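Transcriptional regulator, LYSR family (Neisseria meningitidis, PDB 4AB6) probably binds DNA as a MetR-like LysR-type transcription factor controlling methionine biosynthesis genes, this chain being its regulatory domain. Local coordinates at residues G71-P76 with A186-E191; A79-G84 with H172-A177. The protein carries 2 engineered substitutions. All blocks are in the same frame, centred on the assembly; numbering follows the deposited sequence.

Interaction 1: residues G71-P76 with A186-E191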
loop_
_atom_site.group_PDB
_atom_site.type_symbol
_atom_site.label_atom_id
_atom_site.label_comp_id
_atom_site.label_asym_id
_atom_site.label_seq_id
_atom_site.Cartn_x
_atom_site.Cartn_y
_atom_site.Cartn_z
ATOM N N GLY A 71 2.814 14.074 -29.794
ATOM C CA GLY A 71 4.060 13.955 -29.048
ATOM C C GLY A 71 4.160 12.821 -28.052
ATOM O O GLY A 71 5.038 12.848 -27.186
ATOM N N ILE A 72 3.245 11.835 -28.128
ATOM C CA ILE A 72 3.225 10.666 -27.233
ATOM C C ILE A 72 3.047 9.378 -28.034
ATOM O O ILE A 72 2.129 9.284 -28.862
ATOM C CB ILE A 72 2.167 10.780 -26.082
ATOM C CG1 ILE A 72 2.424 11.984 -25.168
ATOM C CG2 ILE A 72 2.081 9.495 -25.246
ATOM C CD1 ILE A 72 1.287 12.862 -25.125
ATOM N N SER A 73 3.919 8.381 -27.774
ATOM C CA SER A 73 3.822 7.072 -28.393
ATOM C C SER A 73 3.389 6.070 -27.320
ATOM O O SER A 73 3.974 6.039 -26.225
ATOM C CB SER A 73 5.141 6.669 -29.044
ATOM O OG SER A 73 5.869 5.772 -28.226
ATOM N N PHE A 74 2.340 5.284 -27.624
ATOM C CA PHE A 74 1.784 4.282 -26.717
ATOM C C PHE A 74 2.239 2.884 -27.095
ATOM O O PHE A 74 2.126 2.490 -28.257
ATOM C CB PHE A 74 0.245 4.364 -26.682
ATOM C CG PHE A 74 -0.288 5.623 -26.032
ATOM C CD1 PHE A 74 -0.469 5.693 -24.657
ATOM C CD2 PHE A 74 -0.610 6.742 -26.799
ATOM C CE1 PHE A 74 -0.967 6.858 -24.059
ATOM C CE2 PHE A 74 -1.108 7.905 -26.199
ATOM C CZ PHE A 74 -1.281 7.955 -24.836
ATOM N N GLN A 75 2.760 2.137 -26.116
ATOM C CA GLN A 75 3.217 0.760 -26.300
ATOM C C GLN A 75 2.293 -0.179 -25.510
ATOM O O GLN A 75 2.096 0.048 -24.317
ATOM C CB GLN A 75 4.678 0.605 -25.838
ATOM C CG GLN A 75 5.331 -0.707 -26.271
ATOM C CD GLN A 75 6.834 -0.725 -26.096
ATOM O OE1 GLN A 75 7.472 0.283 -25.765
ATOM N NE2 GLN A 75 7.434 -1.877 -26.358
ATOM N N PRO A 76 1.709 -1.226 -26.143
ATOM C CA PRO A 76 0.811 -2.131 -25.391
ATOM C C PRO A 76 1.532 -3.037 -24.385
ATOM O O PRO A 76 2.609 -3.551 -24.687
ATOM C CB PRO A 76 0.122 -2.942 -26.493
ATOM C CG PRO A 76 1.071 -2.930 -27.627
ATOM C CD PRO A 76 1.827 -1.631 -27.561
ATOM N N ALA A 186 2.124 1.447 -21.844
ATOM C CA ALA A 186 3.256 2.225 -21.369
ATOM C C ALA A 186 3.457 3.364 -22.369
ATOM O O ALA A 186 3.628 3.113 -23.565
ATOM C CB ALA A 186 4.494 1.358 -21.263
ATOM N N ALA A 187 3.338 4.606 -21.891
ATOM C CA ALA A 187 3.451 5.816 -22.697
ATOM C C ALA A 187 4.757 6.543 -22.462
ATOM O O ALA A 187 5.228 6.633 -21.335
ATOM C CB ALA A 187 2.282 6.748 -22.410
ATOM N N ILE A 188 5.340 7.054 -23.543
ATOM C CA ILE A 188 6.599 7.803 -23.568
ATOM C C ILE A 188 6.489 8.912 -24.628
ATOM O O ILE A 188 5.630 8.828 -25.517
ATOM C CB ILE A 188 7.837 6.883 -23.849
ATOM C CG1 ILE A 188 7.713 6.114 -25.191
ATOM C CG2 ILE A 188 8.148 5.942 -22.681
ATOM C CD1 ILE A 188 9.048 5.713 -25.805
ATOM N N ARG A 189 7.359 9.932 -24.547
ATOM C CA ARG A 189 7.392 11.009 -25.538
ATOM C C ARG A 189 7.973 10.464 -26.836
ATOM O O ARG A 189 8.875 9.625 -26.800
ATOM C CB ARG A 189 8.242 12.191 -25.059
ATOM C CG ARG A 189 7.654 12.950 -23.865
ATOM C CD ARG A 189 8.547 14.091 -23.424
ATOM N NE ARG A 189 9.853 13.633 -22.943
ATOM C CZ ARG A 189 10.108 13.289 -21.687
ATOM N NH1 ARG A 189 9.151 13.345 -20.770
ATOM N NH2 ARG A 189 11.321 12.890 -21.336
ATOM N N THR A 190 7.462 10.950 -27.981
ATOM C CA THR A 190 7.896 10.555 -29.327
ATOM C C THR A 190 9.424 10.670 -29.512
ATOM O O THR A 190 10.034 9.786 -30.110
ATOM C CB THR A 190 7.046 11.269 -30.394
ATOM O OG1 THR A 190 6.893 12.658 -30.071
ATOM C CG2 THR A 190 5.665 10.638 -30.561
ATOM N N GLU A 191 10.026 11.735 -28.939
ATOM C CA GLU A 191 11.467 12.037 -28.940
ATOM C C GLU A 191 12.323 10.931 -28.300
ATOM O O GLU A 191 13.465 10.739 -28.704
ATOM C CB GLU A 191 11.754 13.404 -28.266
ATOM C CG GLU A 191 10.779 13.781 -27.158
ATOM C CD GLU A 191 11.214 14.839 -26.160
ATOM O OE1 GLU A 191 12.170 14.583 -25.392
ATOM O OE2 GLU A 191 10.533 15.888 -26.082
HETATM O O HOH W 1 7.630 14.537 -27.982
#
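Antiparallel strand pairing joins residues 71-76 to residues 186-191 in one of the two lobes of this LysR regulatory domain, which has the periplasmic-binding-protein type of fold. The two strands run at 154° to each other and form a regular ladder. In the hydrogen-bonded pair Ser73 and Ile188, Ser73 N reaches Ile188 O at 2.9 Å, meeting the oxygen almost head-on, and Ile188 N returns to Ser73 O in its carbonyl plane. The next hydrogen-bonded pair, Gln75 and Ala186, is also bonded both ways, with Ala186 N 2.8 Å from Gln75 O. Between them lies the non-hydrogen-bonded pair Phe74 and Ala187, whose side chains share one face; there Leu53 of helix 49-54 touches Ala187, and Val63 of strand 60-63 touches Phe74. The methyl CB of Ala187 meets the ring of Phe74 obliquely, 3.6 Å from CE1. With CG anti to its carbonyl carbon (chi1 -68°), Phe74 turns one ring face to CG2 of Ile72, which is offset toward the rim. Ile72 CG2 is also 4.0 Å from Ala187 CB, so three apolar groups close up on this side. Beyond the other face, helix 196-212 brings Cys202 against Gln75 and Ala186, while Ser73 OG lies beside CG1 of Ile188 at 3.6 Å. Ile72 and Arg189 form the last non-hydrogen-bonded pair, their side chains diverging; the guanidinium of Arg189 turns to Asp59 and Asp192 in salt bridges and to the carbonyls of Leu53 and Ala58. Past it the chain turns into a 3-10 segment. Thr190 N donates to Gly71 O at 3.2 Å from above the carbonyl plane, and a water bridges Gly71 O to Thr190 OG1, while Thr190 CG2 rests 3.6 Å from Ile72 N.

Interaction 2: residues A79-G84 with H172-A177; sequences AYEMVG and HRQITA
Val83 lays its CG2 methyl against CB of His172 at 3.9 Å, while its CG1 approaches the imidazole obliquely near ND1. With CG between its backbone N and carbonyl carbon (chi1 78°), His172 brings ND1 alongside Val83. Next to this overlap two backbone bonds make Gly84 and Arg173 an antiparallel hydrogen-bonded pair: Gly84 N to Arg173 O at 2.8 Å, and Arg173 N to Gly84 O at 2.7 Å, the latter bent to 133° at the hydrogen. The strands cross at 119°, so the pairing is brief and they splay apart toward Glu81 and Ile175. Where the strands diverge, side chains and a water connect them. Ile175 sends CD1 to within 3.4 Å of Gly84 N and 3.5 Å of Met82 O. The water donates to Glu81 OE2 (2.6 Å) and to Met82 O and accepts from Ile175 N, linking three polar groups from both strands. The extended Glu81 chain crosses that of Gln174 at about a right angle, with Glu81 OE2 near Gln174 CG. Around this junction of the second lobe, strand 154-157 pairs with strand 72-86 through Val83 and sets Ala155 against Ile175; strand 97-98 meets Arg173 and Gln174; and helix 158-165 packs on His172, whose ring meets Tyr158 edge-to-face.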
loop_
_atom_site.group_PDB
_atom_site.type_symbol
_atom_site.label_atom_id
_atom_site.label_comp_id
_atom_site.label_asym_id
_atom_site.label_seq_id
_atom_site.Cartn_x
_atom_site.Cartn_y
_atom_site.Cartn_z
ATOM N N ALA A 79 -3.801 -6.849 -21.032
ATOM C CA ALA A 79 -5.186 -6.596 -20.640
ATOM C C ALA A 79 -5.620 -7.637 -19.597
ATOM O O ALA A 79 -5.133 -8.768 -19.614
ATOM C CB ALA A 79 -6.103 -6.646 -21.853
ATOM N N TYR A 80 -6.504 -7.236 -18.666
ATOM C CA TYR A 80 -7.044 -8.096 -17.609
ATOM C C TYR A 80 -8.463 -7.676 -17.186
ATOM O O TYR A 80 -8.884 -6.556 -17.469
ATOM C CB TYR A 80 -6.090 -8.195 -16.398
ATOM C CG TYR A 80 -5.653 -6.869 -15.809
ATOM C CD1 TYR A 80 -6.530 -6.098 -15.051
ATOM C CD2 TYR A 80 -4.346 -6.411 -15.962
ATOM C CE1 TYR A 80 -6.134 -4.881 -14.505
ATOM C CE2 TYR A 80 -3.932 -5.203 -15.401
ATOM C CZ TYR A 80 -4.832 -4.442 -14.672
ATOM O OH TYR A 80 -4.436 -3.251 -14.111
ATOM N N GLU A 81 -9.191 -8.574 -16.507
ATOM C CA GLU A 81 -10.563 -8.350 -16.058
ATOM C C GLU A 81 -10.639 -7.663 -14.691
ATOM O O GLU A 81 -9.870 -7.993 -13.779
ATOM C CB GLU A 81 -11.340 -9.681 -16.035
ATOM C CG GLU A 81 -12.857 -9.528 -15.989
ATOM C CD GLU A 81 -13.693 -10.765 -15.717
ATOM O OE1 GLU A 81 -13.112 -11.863 -15.548
ATOM O OE2 GLU A 81 -14.938 -10.628 -15.657
ATOM N N MET A 82 -11.582 -6.705 -14.563
ATOM C CA MET A 82 -11.896 -5.989 -13.327
ATOM C C MET A 82 -13.073 -6.737 -12.695
ATOM O O MET A 82 -14.125 -6.880 -13.330
ATOM C CB MET A 82 -12.291 -4.522 -13.604
ATOM C CG MET A 82 -11.141 -3.637 -14.023
ATOM S SD MET A 82 -9.802 -3.472 -12.811
ATOM C CE MET A 82 -10.600 -2.467 -11.590
ATOM N N VAL A 83 -12.876 -7.262 -11.475
ATOM C CA VAL A 83 -13.908 -8.034 -10.774
ATOM C C VAL A 83 -14.465 -7.306 -9.552
ATOM O O VAL A 83 -13.729 -6.627 -8.832
ATOM C CB VAL A 83 -13.507 -9.507 -10.477
ATOM C CG1 VAL A 83 -13.277 -10.292 -11.769
ATOM C CG2 VAL A 83 -12.286 -9.598 -9.560
ATOM N N GLY A 84 -15.771 -7.422 -9.366
ATOM C CA GLY A 84 -16.478 -6.817 -8.247
ATOM C C GLY A 84 -16.307 -7.663 -7.008
ATOM O O GLY A 84 -16.387 -8.892 -7.086
ATOM N N HIS A 172 -15.550 -12.799 -5.446
ATOM C CA HIS A 172 -15.394 -11.993 -6.657
ATOM C C HIS A 172 -16.581 -12.214 -7.593
ATOM O O HIS A 172 -17.180 -13.296 -7.583
ATOM C CB HIS A 172 -14.061 -12.264 -7.356
ATOM C CG HIS A 172 -14.036 -13.531 -8.143
ATOM N ND1 HIS A 172 -14.231 -13.530 -9.512
ATOM C CD2 HIS A 172 -13.885 -14.805 -7.722
ATOM C CE1 HIS A 172 -14.153 -14.792 -9.884
ATOM N NE2 HIS A 172 -13.937 -15.595 -8.843
ATOM N N ARG A 173 -16.944 -11.188 -8.375
ATOM C CA ARG A 173 -18.082 -11.258 -9.291
ATOM C C ARG A 173 -17.817 -10.525 -10.595
ATOM O O ARG A 173 -17.115 -9.510 -10.597
ATOM C CB ARG A 173 -19.343 -10.659 -8.634
ATOM C CG ARG A 173 -19.848 -11.366 -7.380
ATOM C CD ARG A 173 -20.634 -12.613 -7.704
ATOM N NE ARG A 173 -20.996 -13.334 -6.488
ATOM C CZ ARG A 173 -20.433 -14.474 -6.100
ATOM N NH1 ARG A 173 -19.497 -15.049 -6.848
ATOM N NH2 ARG A 173 -20.813 -15.058 -4.973
ATOM N N GLN A 174 -18.430 -11.001 -11.692
ATOM C CA GLN A 174 -18.325 -10.365 -13.005
ATOM C C GLN A 174 -19.131 -9.054 -13.015
ATOM O O GLN A 174 -20.259 -9.017 -12.507
ATOM C CB GLN A 174 -18.833 -11.307 -14.104
ATOM C CG GLN A 174 -18.433 -10.889 -15.514
ATOM C CD GLN A 174 -19.040 -11.783 -16.565
ATOM O OE1 GLN A 174 -20.221 -11.674 -16.902
ATOM N NE2 GLN A 174 -18.230 -12.666 -17.131
ATOM N N ILE A 175 -18.537 -7.986 -13.582
ATOM C CA ILE A 175 -19.185 -6.679 -13.712
ATOM C C ILE A 175 -19.646 -6.536 -15.164
ATOM O O ILE A 175 -18.801 -6.530 -16.067
ATOM C CB ILE A 175 -18.271 -5.496 -13.272
ATOM C CG1 ILE A 175 -17.722 -5.703 -11.844
ATOM C CG2 ILE A 175 -19.026 -4.153 -13.390
ATOM C CD1 ILE A 175 -16.438 -4.956 -11.571
ATOM N N THR A 176 -20.979 -6.428 -15.383
ATOM C CA THR A 176 -21.655 -6.317 -16.692
ATOM C C THR A 176 -21.645 -7.667 -17.415
ATOM O O THR A 176 -20.688 -8.431 -17.268
ATOM C CB THR A 176 -21.096 -5.157 -17.557
ATOM O OG1 THR A 176 -20.911 -4.008 -16.733
ATOM C CG2 THR A 176 -21.995 -4.797 -18.730
ATOM N N ALA A 177 -22.711 -7.965 -18.186
ATOM C CA ALA A 177 -22.829 -9.192 -18.982
ATOM C C ALA A 177 -21.624 -9.318 -19.933
ATOM O O ALA A 177 -21.111 -10.420 -20.138
ATOM C CB ALA A 177 -24.130 -9.179 -19.772
HETATM O O HOH W 2 -15.892 -8.270 -14.966
#

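From the N terminus, the chain completes strands 9-14, 38-42 and 60-63 before entering strand 72-86, whose early residues serve interaction 1 and whose later residues serve interaction 2. It then builds the second lobe and returns on strand 171-175, closing the inner loop at interaction 2. Strand 180-189 comes next after a short turn and leads back to the first lobe, closing the outer loop at interaction 1, so the second contact nests inside the first. Their centres lie about 28 Å apart, on opposite sides of the chain's centre. Strand 72-86 thus spans both lobes, joined to 180-189 in one and to 171-175 in the other.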